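Long-range contacts in putative citrate lyase, alfa subunit (Streptococcus mutans, PDB 2HJ0), which belongs to the CitF family of alpha subunits, an alpha/beta protein built around two large mixed beta sheets and modelled as a two-chain assembly: residues Phe405-Leu416 with Ser437-Val445; Lys32-Pro40 with Asp196-Val204. All blocks are in the same frame, centred on the assembly; numbering follows the deposited sequence.

Contact 1. Residues Phe405-Leu416 with Ser437-Val445; sequences FAAKMSLVISPL and SVDVVVTEV
Asp439 reaches across to Ser410 and takes hold of its backbone. With CG lying beside its own backbone N (chi1 -62°), the side chain leans toward the neighbouring strand: CB passes 3.4 Å from Ser410 O, CG carries on past Met409 CA, and OD2 receives Ser410 N at 2.6 Å on its anti lone pair. The second oxygen, OD1, turns to a salt bridge with Arg453, so the carboxylate is held at both ends. Ser410 O in its turn accepts two donors, Val440 N at 2.9 Å, nearly in line with the carbonyl, and the more bent Asp439 N.

From there strands 409-413 and 440-442 run parallel, joined by regular backbone bonds that continue as far as Ser414 N to Val442 O. They are neighbours in the mixed sheet of an alpha/beta domain consistent with the Rossmann-like clan of this family, although the connection between them contains no helix. Leu411, Ile413, Val440 and Val442 share one face. Here Ile413 CG2 lies alongside Val442 CB, and helix 251-265 covers the pair with Ile256, Ala260 and Tyr259. On Val412's side of the sheet its CG2 meets Val438 CG1 at 3.5 Å, the two side chains crossing at about a right angle.

Beyond the strands the contact turns polar again. Glu444, its CG between backbone N and carbonyl carbon (chi1 74°) and its chain bent at chi2, swings its carboxylate over to the backbone of Leu416. OE2 takes Leu416 N at 2.8 Å on the syn lone pair, while OE1 adds a weak bond to the same N-H. Leu416 itself sends CD2 to Val445 CG2, 3.5 Å away, under helix 470-481, where Lys476 touches both residues.

Contact 2. Residues Lys32-Pro40 with Asp196-Val204; sequences KESSRQVKP and DAKYADQVV
The hydroxyl of Tyr199 donates to Glu33 OE2, with 2.5 Å between OH and OE2. It arrives on the anti side of the carboxylate but 31° out of its plane, and the two flat groups are turned 65° against each other. Glu33 gets there with CG anti to its backbone N and the rest of the chain extended, meeting the phenol at its edge. Ser34 O also lies at the ring edge, close to CD1, while Lys198 CG sits over one ring face. Outside this pair of segments, Glu33 OE1 makes a salt bridge with Arg36 NE of the second subunit, and Arg36 NE here makes the matching bridge to Glu33 OE1 of that subunit.

Arg36 runs alongside the backbone where helix 191-199 ends. Its CD passes 3.4 Å from Lys198 O and 3.6 Å from Ala200 O, and the guanidinium continues obliquely past the helix's last carbonyls, a placement in which its positive charge would probably be favoured by the helix dipole. One residue on, Gln37 N gives a straight hydrogen bond (170° at the hydrogen) to Asp201 OD1 at 2.7 Å, coming down from well above the carboxylate plane.

The N-terminal segment is thus laid across the turn between helix 191-199 and strand 202-207, which belongs to the mixed sheet of an alpha/beta domain. Lys32, Gln37 and Val38 pair with a strand of the second subunit, so this is a subunit interface at which strand segments of the two N-terminal arms pair antiparallel, carrying the sheet across the two copies.

How the contacts relate
The two contacts lie on opposite sides of the chain's centre, their centres 38 Å apart, and share no element: contact 1 belongs to the nine-stranded mixed sheet, while contact 2 sets an N-terminal arm on the turn leading into an inner strand, 202-207, of the ten-stranded one. Both are largely buried, but for different reasons. In contact 1 neighbouring strands of one sheet are covered by helices of their own chain, and backbone bonds and aliphatic packing dominate, with carboxylates at either end. Contact 2 has no backbone-to-backbone bonding; single side-chain bonds hold the arm to a helix end and turn, and the second subunit reaches most of its residues, against one in contact 1.

Contact 1. Residues Phe405-Leu416 with Ser437-Val445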
ATOM      1  N   PHE A 405     -12.814 -21.908  -5.027  1.00 10.07           N
ATOM      2  CA  PHE A 405     -13.954 -21.556  -4.214  1.00  9.51           C
ATOM      3  C   PHE A 405     -14.601 -20.235  -4.631  1.00  9.83           C
ATOM      4  O   PHE A 405     -15.815 -20.168  -4.790  1.00 10.57           O
ATOM      5  CB  PHE A 405     -13.550 -21.512  -2.739  1.00  8.17           C
ATOM      6  CG  PHE A 405     -14.615 -20.951  -1.833  1.00  7.17           C
ATOM      7  CD1 PHE A 405     -14.693 -19.586  -1.591  1.00  5.35           C
ATOM      8  CD2 PHE A 405     -15.553 -21.787  -1.241  1.00  6.01           C
ATOM      9  CE1 PHE A 405     -15.681 -19.068  -0.780  1.00  6.49           C
ATOM     10  CE2 PHE A 405     -16.547 -21.273  -0.427  1.00  5.48           C
ATOM     11  CZ  PHE A 405     -16.611 -19.912  -0.196  1.00  6.54           C
ATOM     12  N   ALA A 406     -13.793 -19.195  -4.810  1.00  8.92           N
ATOM     13  CA  ALA A 406     -14.318 -17.893  -5.159  1.00  8.60           C
ATOM     14  C   ALA A 406     -15.032 -17.856  -6.494  1.00 10.42           C
ATOM     15  O   ALA A 406     -16.111 -17.273  -6.606  1.00 12.22           O
ATOM     16  CB  ALA A 406     -13.219 -16.880  -5.143  1.00  8.82           C
ATOM     17  N   ALA A 407     -14.443 -18.487  -7.503  1.00 11.11           N
ATOM     18  CA  ALA A 407     -15.012 -18.503  -8.851  1.00 11.78           C
ATOM     19  C   ALA A 407     -16.474 -18.961  -8.896  1.00 12.76           C
ATOM     20  O   ALA A 407     -16.889 -19.827  -8.134  1.00 12.83           O
ATOM     21  CB  ALA A 407     -14.160 -19.384  -9.749  1.00 12.13           C
ATOM     22  N   LYS A 408     -17.246 -18.349  -9.788  1.00 13.08           N
ATOM     23  CA  LYS A 408     -18.647 -18.680  -9.950  1.00 13.39           C
ATOM     24  C   LYS A 408     -18.700 -20.087 -10.482  1.00 14.20           C
ATOM     25  O   LYS A 408     -19.594 -20.853 -10.157  1.00 14.58           O
ATOM     26  CB  LYS A 408     -19.310 -17.782 -10.990  1.00 16.20           C
ATOM     27  CG  LYS A 408     -19.286 -16.293 -10.721  1.00 17.84           C
ATOM     28  CD  LYS A 408     -20.197 -15.902  -9.594  1.00 19.83           C
ATOM     29  CE  LYS A 408     -20.442 -14.403  -9.635  1.00 23.04           C
ATOM     30  NZ  LYS A 408     -19.170 -13.620  -9.581  1.00 23.92           N
HETATM   31  N   MSE A 409     -17.752 -20.420 -11.345  1.00 15.65           N
HETATM   32  CA  MSE A 409     -17.712 -21.756 -11.920  1.00 16.87           C
HETATM   33  C   MSE A 409     -16.283 -22.252 -12.069  1.00 16.67           C
HETATM   34  O   MSE A 409     -15.496 -21.713 -12.852  1.00 16.13           O
HETATM   35  CB  MSE A 409     -18.416 -21.769 -13.271  1.00 16.40           C
HETATM   36  CG  MSE A 409     -18.379 -23.112 -13.964  1.00 19.27           C
HETATM   37 SE   MSE A 409     -19.341 -23.017 -15.641  1.00 22.81          SE
HETATM   38  CE  MSE A 409     -18.022 -22.110 -16.697  1.00 18.33           C
ATOM     39  N   SER A 410     -15.968 -23.293 -11.308  1.00 16.87           N
ATOM     40  CA  SER A 410     -14.644 -23.889 -11.314  1.00 17.34           C
ATOM     41  C   SER A 410     -14.508 -25.061 -12.268  1.00 16.66           C
ATOM     42  O   SER A 410     -15.274 -26.023 -12.199  1.00 15.54           O
ATOM     43  CB  SER A 410     -14.278 -24.352  -9.905  1.00 18.04           C
ATOM     44  OG  SER A 410     -13.903 -23.253  -9.102  1.00 22.15           O
ATOM     45  N   LEU A 411     -13.524 -24.979 -13.159  1.00 16.34           N
ATOM     46  CA  LEU A 411     -13.270 -26.060 -14.101  1.00 14.99           C
ATOM     47  C   LEU A 411     -11.961 -26.734 -13.753  1.00 15.31           C
ATOM     48  O   LEU A 411     -10.947 -26.071 -13.556  1.00 16.11           O
ATOM     49  CB  LEU A 411     -13.181 -25.542 -15.532  1.00 14.20           C
ATOM     50  CG  LEU A 411     -14.423 -25.750 -16.387  1.00 14.71           C
ATOM     51  CD1 LEU A 411     -15.563 -24.932 -15.787  1.00 16.62           C
ATOM     52  CD2 LEU A 411     -14.146 -25.324 -17.820  1.00 13.91           C
ATOM     53  N   VAL A 412     -11.988 -28.054 -13.653  1.00 15.21           N
ATOM     54  CA  VAL A 412     -10.776 -28.810 -13.377  1.00 14.83           C
ATOM     55  C   VAL A 412     -10.585 -29.732 -14.583  1.00 15.21           C
ATOM     56  O   VAL A 412     -11.275 -30.748 -14.735  1.00 13.65           O
ATOM     57  CB  VAL A 412     -10.892 -29.652 -12.064  1.00 14.30           C
ATOM     58  CG1 VAL A 412      -9.689 -30.565 -11.916  1.00 12.50           C
ATOM     59  CG2 VAL A 412     -10.985 -28.727 -10.856  1.00 12.22           C
ATOM     60  N   ILE A 413      -9.669 -29.352 -15.464  1.00 15.62           N
ATOM     61  CA  ILE A 413      -9.414 -30.157 -16.644  1.00 16.54           C
ATOM     62  C   ILE A 413      -8.123 -30.936 -16.496  1.00 17.00           C
ATOM     63  O   ILE A 413      -7.161 -30.455 -15.906  1.00 18.05           O
ATOM     64  CB  ILE A 413      -9.342 -29.285 -17.921  1.00 17.01           C
ATOM     65  CG1 ILE A 413      -8.059 -28.456 -17.934  1.00 16.54           C
ATOM     66  CG2 ILE A 413     -10.542 -28.358 -17.984  1.00 16.26           C
ATOM     67  CD1 ILE A 413      -7.872 -27.690 -19.215  1.00 17.38           C
ATOM     68  N   SER A 414      -8.120 -32.153 -17.028  1.00 18.61           N
ATOM     69  CA  SER A 414      -6.952 -33.029 -16.967  1.00 20.33           C
ATOM     70  C   SER A 414      -7.151 -34.361 -17.698  1.00 20.59           C
ATOM     71  O   SER A 414      -8.212 -34.987 -17.601  1.00 18.98           O
ATOM     72  CB  SER A 414      -6.570 -33.329 -15.524  1.00 19.40           C
ATOM     73  OG  SER A 414      -5.599 -34.357 -15.520  1.00 19.85           O
ATOM     74  N   PRO A 415      -6.113 -34.826 -18.416  1.00 21.10           N
ATOM     75  CA  PRO A 415      -6.234 -36.091 -19.143  1.00 21.89           C
ATOM     76  C   PRO A 415      -6.752 -37.196 -18.243  1.00 22.82           C
ATOM     77  O   PRO A 415      -6.560 -37.174 -17.030  1.00 22.67           O
ATOM     78  CB  PRO A 415      -4.819 -36.346 -19.644  1.00 20.58           C
ATOM     79  CG  PRO A 415      -3.979 -35.663 -18.629  1.00 22.20           C
ATOM     80  CD  PRO A 415      -4.713 -34.378 -18.390  1.00 21.04           C
ATOM     81  N   LEU A 416      -7.440 -38.148 -18.854  1.00 23.82           N
ATOM     82  CA  LEU A 416      -8.012 -39.268 -18.144  1.00 24.02           C
ATOM     83  C   LEU A 416      -6.921 -40.058 -17.435  1.00 24.67           C
ATOM     84  O   LEU A 416      -7.101 -40.514 -16.309  1.00 24.35           O
ATOM     85  CB  LEU A 416      -8.749 -40.155 -19.138  1.00 24.27           C
ATOM     86  CG  LEU A 416      -9.843 -41.053 -18.577  1.00 25.29           C
ATOM     87  CD1 LEU A 416     -10.894 -40.206 -17.871  1.00 25.08           C
ATOM     88  CD2 LEU A 416     -10.473 -41.845 -19.720  1.00 23.85           C
ATOM     89  N   SER A 437     -15.990 -27.397  -4.194  1.00 10.36           N
ATOM     90  CA  SER A 437     -15.481 -26.206  -4.875  1.00 12.78           C
ATOM     91  C   SER A 437     -15.274 -26.473  -6.363  1.00 14.41           C
ATOM     92  O   SER A 437     -15.021 -25.556  -7.145  1.00 14.89           O
ATOM     93  CB  SER A 437     -14.138 -25.752  -4.275  1.00 11.67           C
ATOM     94  OG  SER A 437     -14.303 -25.026  -3.078  1.00 11.59           O
ATOM     95  N   VAL A 438     -15.354 -27.741  -6.748  1.00 15.02           N
ATOM     96  CA  VAL A 438     -15.165 -28.117  -8.134  1.00 13.99           C
ATOM     97  C   VAL A 438     -16.537 -28.259  -8.773  1.00 14.52           C
ATOM     98  O   VAL A 438     -17.359 -29.062  -8.335  1.00 14.88           O
ATOM     99  CB  VAL A 438     -14.384 -29.430  -8.236  1.00 13.97           C
ATOM    100  CG1 VAL A 438     -14.152 -29.782  -9.688  1.00 13.09           C
ATOM    101  CG2 VAL A 438     -13.057 -29.286  -7.490  1.00 14.00           C
ATOM    102  N   ASP A 439     -16.780 -27.459  -9.805  1.00 14.74           N
ATOM    103  CA  ASP A 439     -18.060 -27.462 -10.493  1.00 14.61           C
ATOM    104  C   ASP A 439     -18.112 -28.367 -11.708  1.00 13.85           C
ATOM    105  O   ASP A 439     -19.043 -29.161 -11.861  1.00 14.94           O
ATOM    106  CB  ASP A 439     -18.423 -26.043 -10.905  1.00 14.82           C
ATOM    107  CG  ASP A 439     -18.578 -25.121  -9.715  1.00 16.31           C
ATOM    108  OD1 ASP A 439     -19.412 -25.436  -8.845  1.00 16.06           O
ATOM    109  OD2 ASP A 439     -17.868 -24.084  -9.644  1.00 17.90           O
ATOM    110  N   VAL A 440     -17.122 -28.243 -12.577  1.00 12.61           N
ATOM    111  CA  VAL A 440     -17.089 -29.042 -13.788  1.00 11.29           C
ATOM    112  C   VAL A 440     -15.714 -29.605 -14.041  1.00 10.83           C
ATOM    113  O   VAL A 440     -14.710 -28.904 -13.933  1.00 11.28           O
ATOM    114  CB  VAL A 440     -17.479 -28.206 -15.024  1.00 12.05           C
ATOM    115  CG1 VAL A 440     -17.535 -29.113 -16.253  1.00 11.01           C
ATOM    116  CG2 VAL A 440     -18.805 -27.499 -14.787  1.00  8.87           C
ATOM    117  N   VAL A 441     -15.683 -30.880 -14.390  1.00 10.82           N
ATOM    118  CA  VAL A 441     -14.439 -31.565 -14.682  1.00 11.69           C
ATOM    119  C   VAL A 441     -14.411 -31.846 -16.189  1.00 12.87           C
ATOM    120  O   VAL A 441     -15.406 -32.288 -16.762  1.00 13.18           O
ATOM    121  CB  VAL A 441     -14.350 -32.889 -13.879  1.00 10.36           C
ATOM    122  CG1 VAL A 441     -13.202 -33.743 -14.380  1.00 10.03           C
ATOM    123  CG2 VAL A 441     -14.162 -32.586 -12.412  1.00  8.24           C
ATOM    124  N   VAL A 442     -13.279 -31.568 -16.831  1.00 13.68           N
ATOM    125  CA  VAL A 442     -13.144 -31.787 -18.268  1.00 14.16           C
ATOM    126  C   VAL A 442     -11.992 -32.747 -18.587  1.00 14.98           C
ATOM    127  O   VAL A 442     -10.878 -32.572 -18.096  1.00 14.63           O
ATOM    128  CB  VAL A 442     -12.898 -30.447 -19.002  1.00 13.58           C
ATOM    129  CG1 VAL A 442     -12.836 -30.667 -20.505  1.00 12.98           C
ATOM    130  CG2 VAL A 442     -13.996 -29.458 -18.653  1.00 12.86           C
ATOM    131  N   THR A 443     -12.278 -33.758 -19.408  1.00 15.87           N
ATOM    132  CA  THR A 443     -11.289 -34.754 -19.821  1.00 17.50           C
ATOM    133  C   THR A 443     -11.353 -34.922 -21.336  1.00 17.94           C
ATOM    134  O   THR A 443     -12.090 -34.201 -22.006  1.00 18.42           O
ATOM    135  CB  THR A 443     -11.574 -36.117 -19.185  1.00 18.28           C
ATOM    136  OG1 THR A 443     -12.775 -36.667 -19.745  1.00 19.96           O
ATOM    137  CG2 THR A 443     -11.744 -35.974 -17.689  1.00 17.59           C
ATOM    138  N   GLU A 444     -10.600 -35.868 -21.891  1.00 18.75           N
ATOM    139  CA  GLU A 444     -10.645 -36.045 -23.342  1.00 18.99           C
ATOM    140  C   GLU A 444     -11.824 -36.927 -23.742  1.00 18.93           C
ATOM    141  O   GLU A 444     -12.135 -37.093 -24.920  1.00 16.96           O
ATOM    142  CB  GLU A 444      -9.325 -36.625 -23.868  1.00 17.85           C
ATOM    143  CG  GLU A 444      -9.066 -38.096 -23.588  1.00 20.68           C
ATOM    144  CD  GLU A 444      -8.585 -38.385 -22.165  1.00 21.64           C
ATOM    145  OE1 GLU A 444      -7.981 -39.455 -21.959  1.00 22.23           O
ATOM    146  OE2 GLU A 444      -8.809 -37.562 -21.260  1.00 20.89           O
ATOM    147  N   VAL A 445     -12.502 -37.455 -22.732  1.00 20.34           N
ATOM    148  CA  VAL A 445     -13.640 -38.324 -22.941  1.00 20.97           C
ATOM    149  C   VAL A 445     -14.945 -37.569 -22.731  1.00 21.69           C
ATOM    150  O   VAL A 445     -16.021 -38.050 -23.089  1.00 22.95           O
ATOM    151  CB  VAL A 445     -13.561 -39.509 -21.987  1.00 20.60           C
ATOM    152  CG1 VAL A 445     -14.712 -40.460 -22.224  1.00 21.49           C
ATOM    153  CG2 VAL A 445     -12.239 -40.221 -22.200  1.00 22.21           C
TER

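Contact 2. Residues Lys32-Pro40 with Asp196-Val204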
ATOM      1  N   LYS A  32      -8.503  -8.772  14.756  1.00 20.21           N
ATOM      2  CA  LYS A  32      -7.534  -7.700  14.911  1.00 20.22           C
ATOM      3  C   LYS A  32      -6.359  -7.996  13.995  1.00 20.44           C
ATOM      4  O   LYS A  32      -5.615  -8.958  14.208  1.00 20.40           O
ATOM      5  CB  LYS A  32      -7.043  -7.629  16.352  1.00 21.16           C
ATOM      6  CG  LYS A  32      -7.625  -6.491  17.154  1.00 24.31           C
ATOM      7  CD  LYS A  32      -6.781  -5.227  17.042  1.00 26.32           C
ATOM      8  CE  LYS A  32      -5.428  -5.386  17.733  1.00 26.04           C
ATOM      9  NZ  LYS A  32      -4.530  -6.388  17.072  1.00 27.84           N
ATOM     10  N   GLU A  33      -6.206  -7.178  12.962  1.00 19.95           N
ATOM     11  CA  GLU A  33      -5.121  -7.350  12.015  1.00 19.30           C
ATOM     12  C   GLU A  33      -3.791  -7.336  12.747  1.00 18.83           C
ATOM     13  O   GLU A  33      -3.645  -6.727  13.811  1.00 19.90           O
ATOM     14  CB  GLU A  33      -5.154  -6.233  10.973  1.00 20.90           C
ATOM     15  CG  GLU A  33      -4.021  -6.285   9.957  1.00 24.13           C
ATOM     16  CD  GLU A  33      -4.063  -5.125   8.980  1.00 25.30           C
ATOM     17  OE1 GLU A  33      -4.127  -3.958   9.431  1.00 26.91           O
ATOM     18  OE2 GLU A  33      -4.028  -5.377   7.760  1.00 25.73           O
ATOM     19  N   SER A  34      -2.818  -8.025  12.175  1.00 17.64           N
ATOM     20  CA  SER A  34      -1.485  -8.096  12.751  1.00 16.65           C
ATOM     21  C   SER A  34      -0.801  -6.723  12.701  1.00 16.22           C
ATOM     22  O   SER A  34      -0.998  -5.965  11.759  1.00 15.57           O
ATOM     23  CB  SER A  34      -0.677  -9.130  11.959  1.00 15.04           C
ATOM     24  OG  SER A  34       0.705  -9.088  12.267  1.00 17.67           O
ATOM     25  N   SER A  35      -0.024  -6.390  13.724  1.00 16.85           N
ATOM     26  CA  SER A  35       0.718  -5.125  13.732  1.00 17.92           C
ATOM     27  C   SER A  35       2.196  -5.510  13.896  1.00 18.53           C
ATOM     28  O   SER A  35       2.518  -6.511  14.542  1.00 19.00           O
ATOM     29  CB  SER A  35       0.275  -4.213  14.886  1.00 17.00           C
ATOM     30  OG  SER A  35       0.604  -4.774  16.148  1.00 20.27           O
ATOM     31  N   ARG A  36       3.086  -4.708  13.325  1.00 18.24           N
ATOM     32  CA  ARG A  36       4.511  -4.989  13.373  1.00 17.99           C
ATOM     33  C   ARG A  36       5.268  -4.098  14.347  1.00 18.24           C
ATOM     34  O   ARG A  36       4.763  -3.063  14.768  1.00 17.11           O
ATOM     35  CB  ARG A  36       5.095  -4.839  11.962  1.00 18.15           C
ATOM     36  CG  ARG A  36       4.715  -3.530  11.322  1.00 16.68           C
ATOM     37  CD  ARG A  36       4.921  -3.483   9.816  1.00 17.07           C
ATOM     38  NE  ARG A  36       4.454  -2.179   9.330  1.00 17.68           N
ATOM     39  CZ  ARG A  36       5.132  -1.378   8.513  1.00 16.51           C
ATOM     40  NH1 ARG A  36       4.607  -0.211   8.153  1.00 17.38           N
ATOM     41  NH2 ARG A  36       6.324  -1.743   8.056  1.00 15.35           N
ATOM     42  N   GLN A  37       6.475  -4.534  14.708  1.00 19.47           N
ATOM     43  CA  GLN A  37       7.359  -3.799  15.611  1.00 20.48           C
ATOM     44  C   GLN A  37       8.328  -2.982  14.766  1.00 20.41           C
ATOM     45  O   GLN A  37       9.372  -3.481  14.330  1.00 20.48           O
ATOM     46  CB  GLN A  37       8.142  -4.767  16.490  1.00 20.76           C
ATOM     47  CG  GLN A  37       7.438  -5.152  17.758  1.00 22.78           C
ATOM     48  CD  GLN A  37       7.633  -4.134  18.862  1.00 24.98           C
ATOM     49  OE1 GLN A  37       6.987  -4.216  19.905  1.00 26.45           O
ATOM     50  NE2 GLN A  37       8.534  -3.175  18.645  1.00 26.31           N
ATOM     51  N   VAL A  38       7.956  -1.725  14.549  1.00 19.42           N
ATOM     52  CA  VAL A  38       8.726  -0.784  13.750  1.00 19.06           C
ATOM     53  C   VAL A  38       9.923  -0.148  14.454  1.00 19.82           C
ATOM     54  O   VAL A  38       9.817   0.272  15.602  1.00 19.42           O
ATOM     55  CB  VAL A  38       7.820   0.352  13.273  1.00 19.14           C
ATOM     56  CG1 VAL A  38       8.607   1.338  12.433  1.00 19.71           C
ATOM     57  CG2 VAL A  38       6.655  -0.223  12.500  1.00 21.24           C
ATOM     58  N   LYS A  39      11.055  -0.082  13.757  1.00 19.94           N
ATOM     59  CA  LYS A  39      12.249   0.554  14.298  1.00 20.28           C
ATOM     60  C   LYS A  39      12.442   1.859  13.529  1.00 19.46           C
ATOM     61  O   LYS A  39      12.925   1.864  12.398  1.00 18.83           O
ATOM     62  CB  LYS A  39      13.479  -0.339  14.124  1.00 23.93           C
ATOM     63  CG  LYS A  39      13.468  -1.601  14.984  1.00 28.30           C
ATOM     64  CD  LYS A  39      14.743  -2.423  14.782  1.00 30.57           C
ATOM     65  CE  LYS A  39      14.926  -3.474  15.883  1.00 31.30           C
ATOM     66  NZ  LYS A  39      16.226  -4.209  15.716  1.00 32.73           N
ATOM     67  N   PRO A  40      12.059   2.990  14.141  1.00 19.54           N
ATOM     68  CA  PRO A  40      12.188   4.306  13.507  1.00 18.26           C
ATOM     69  C   PRO A  40      13.596   4.559  13.017  1.00 18.98           C
ATOM     70  O   PRO A  40      14.567   4.145  13.643  1.00 18.99           O
ATOM     71  CB  PRO A  40      11.773   5.265  14.617  1.00 18.34           C
ATOM     72  CG  PRO A  40      12.199   4.536  15.862  1.00 19.79           C
ATOM     73  CD  PRO A  40      11.721   3.130  15.571  1.00 18.38           C
ATOM     74  N   ASP A 196       4.688  -9.624   2.642  1.00 15.51           N
ATOM     75  CA  ASP A 196       5.730  -9.809   3.628  1.00 14.90           C
ATOM     76  C   ASP A 196       6.219  -8.478   4.140  1.00 14.01           C
ATOM     77  O   ASP A 196       6.265  -8.247   5.335  1.00 14.89           O
ATOM     78  CB  ASP A 196       6.917 -10.541   3.023  1.00 17.56           C
ATOM     79  CG  ASP A 196       6.651 -12.010   2.825  1.00 20.03           C
ATOM     80  OD1 ASP A 196       5.594 -12.345   2.254  1.00 21.01           O
ATOM     81  OD2 ASP A 196       7.497 -12.827   3.239  1.00 21.02           O
ATOM     82  N   ALA A 197       6.590  -7.591   3.232  1.00 13.81           N
ATOM     83  CA  ALA A 197       7.122  -6.300   3.634  1.00 13.88           C
ATOM     84  C   ALA A 197       6.117  -5.451   4.368  1.00 13.64           C
ATOM     85  O   ALA A 197       6.475  -4.466   5.005  1.00 15.01           O
ATOM     86  CB  ALA A 197       7.631  -5.552   2.420  1.00 15.06           C
ATOM     87  N   LYS A 198       4.856  -5.833   4.280  1.00 13.33           N
ATOM     88  CA  LYS A 198       3.799  -5.078   4.926  1.00 14.42           C
ATOM     89  C   LYS A 198       3.529  -5.533   6.364  1.00 14.36           C
ATOM     90  O   LYS A 198       3.177  -4.727   7.216  1.00 14.37           O
ATOM     91  CB  LYS A 198       2.546  -5.196   4.066  1.00 14.91           C
ATOM     92  CG  LYS A 198       1.322  -4.474   4.562  1.00 19.05           C
ATOM     93  CD  LYS A 198       0.227  -4.517   3.481  1.00 23.47           C
ATOM     94  CE  LYS A 198       0.735  -3.913   2.144  1.00 25.46           C
ATOM     95  NZ  LYS A 198      -0.246  -3.945   1.006  1.00 25.41           N
ATOM     96  N   TYR A 199       3.724  -6.816   6.641  1.00 13.82           N
ATOM     97  CA  TYR A 199       3.470  -7.324   7.976  1.00 14.75           C
ATOM     98  C   TYR A 199       4.687  -7.760   8.788  1.00 14.23           C
ATOM     99  O   TYR A 199       4.592  -7.940   9.996  1.00 14.72           O
ATOM    100  CB  TYR A 199       2.489  -8.480   7.883  1.00 14.91           C
ATOM    101  CG  TYR A 199       1.128  -8.043   7.455  1.00 15.43           C
ATOM    102  CD1 TYR A 199       0.257  -7.416   8.354  1.00 17.59           C
ATOM    103  CD2 TYR A 199       0.704  -8.236   6.145  1.00 16.32           C
ATOM    104  CE1 TYR A 199      -1.016  -6.990   7.946  1.00 19.56           C
ATOM    105  CE2 TYR A 199      -0.553  -7.819   5.722  1.00 18.03           C
ATOM    106  CZ  TYR A 199      -1.411  -7.197   6.622  1.00 19.22           C
ATOM    107  OH  TYR A 199      -2.654  -6.785   6.202  1.00 19.22           O
ATOM    108  N   ALA A 200       5.821  -7.942   8.128  1.00 13.00           N
ATOM    109  CA  ALA A 200       7.034  -8.372   8.809  1.00 13.16           C
ATOM    110  C   ALA A 200       7.573  -7.267   9.714  1.00 13.14           C
ATOM    111  O   ALA A 200       7.371  -6.075   9.449  1.00 13.31           O
ATOM    112  CB  ALA A 200       8.101  -8.774   7.779  1.00 10.82           C
ATOM    113  N   ASP A 201       8.249  -7.663  10.790  1.00 13.25           N
ATOM    114  CA  ASP A 201       8.818  -6.681  11.703  1.00 14.70           C
ATOM    115  C   ASP A 201       9.988  -5.958  11.050  1.00 13.96           C
ATOM    116  O   ASP A 201      10.037  -4.730  11.020  1.00 13.12           O
ATOM    117  CB  ASP A 201       9.272  -7.349  12.998  1.00 15.28           C
ATOM    118  CG  ASP A 201       8.126  -7.575  13.953  1.00 17.65           C
ATOM    119  OD1 ASP A 201       7.052  -6.959  13.756  1.00 16.83           O
ATOM    120  OD2 ASP A 201       8.296  -8.359  14.913  1.00 21.04           O
ATOM    121  N   GLN A 202      10.929  -6.735  10.538  1.00 12.90           N
ATOM    122  CA  GLN A 202      12.070  -6.180   9.858  1.00 12.57           C
ATOM    123  C   GLN A 202      12.132  -6.739   8.438  1.00 12.10           C
ATOM    124  O   GLN A 202      11.947  -7.945   8.213  1.00 11.14           O
ATOM    125  CB  GLN A 202      13.348  -6.493  10.626  1.00 13.41           C
ATOM    126  CG  GLN A 202      13.664  -5.444  11.645  1.00 13.52           C
ATOM    127  CD  GLN A 202      15.046  -5.576  12.169  1.00 15.49           C
ATOM    128  OE1 GLN A 202      15.380  -6.559  12.819  1.00 18.50           O
ATOM    129  NE2 GLN A 202      15.879  -4.586  11.891  1.00 19.19           N
ATOM    130  N   VAL A 203      12.376  -5.842   7.487  1.00  9.86           N
ATOM    131  CA  VAL A 203      12.460  -6.198   6.078  1.00  8.71           C
ATOM    132  C   VAL A 203      13.829  -5.858   5.505  1.00  7.99           C
ATOM    133  O   VAL A 203      14.311  -4.734   5.639  1.00  8.62           O
ATOM    134  CB  VAL A 203      11.356  -5.455   5.254  1.00  9.63           C
ATOM    135  CG1 VAL A 203      11.607  -5.594   3.756  1.00  8.32           C
ATOM    136  CG2 VAL A 203       9.977  -6.014   5.613  1.00  7.94           C
ATOM    137  N   VAL A 204      14.453  -6.847   4.876  1.00  7.10           N
ATOM    138  CA  VAL A 204      15.759  -6.680   4.247  1.00  6.02           C
ATOM    139  C   VAL A 204      15.583  -6.977   2.761  1.00  5.86           C
ATOM    140  O   VAL A 204      15.344  -8.127   2.404  1.00  5.89           O
ATOM    141  CB  VAL A 204      16.785  -7.689   4.807  1.00  5.07           C
ATOM    142  CG1 VAL A 204      18.052  -7.667   3.967  1.00  6.37           C
ATOM    143  CG2 VAL A 204      17.116  -7.357   6.228  1.00  7.58           C
TER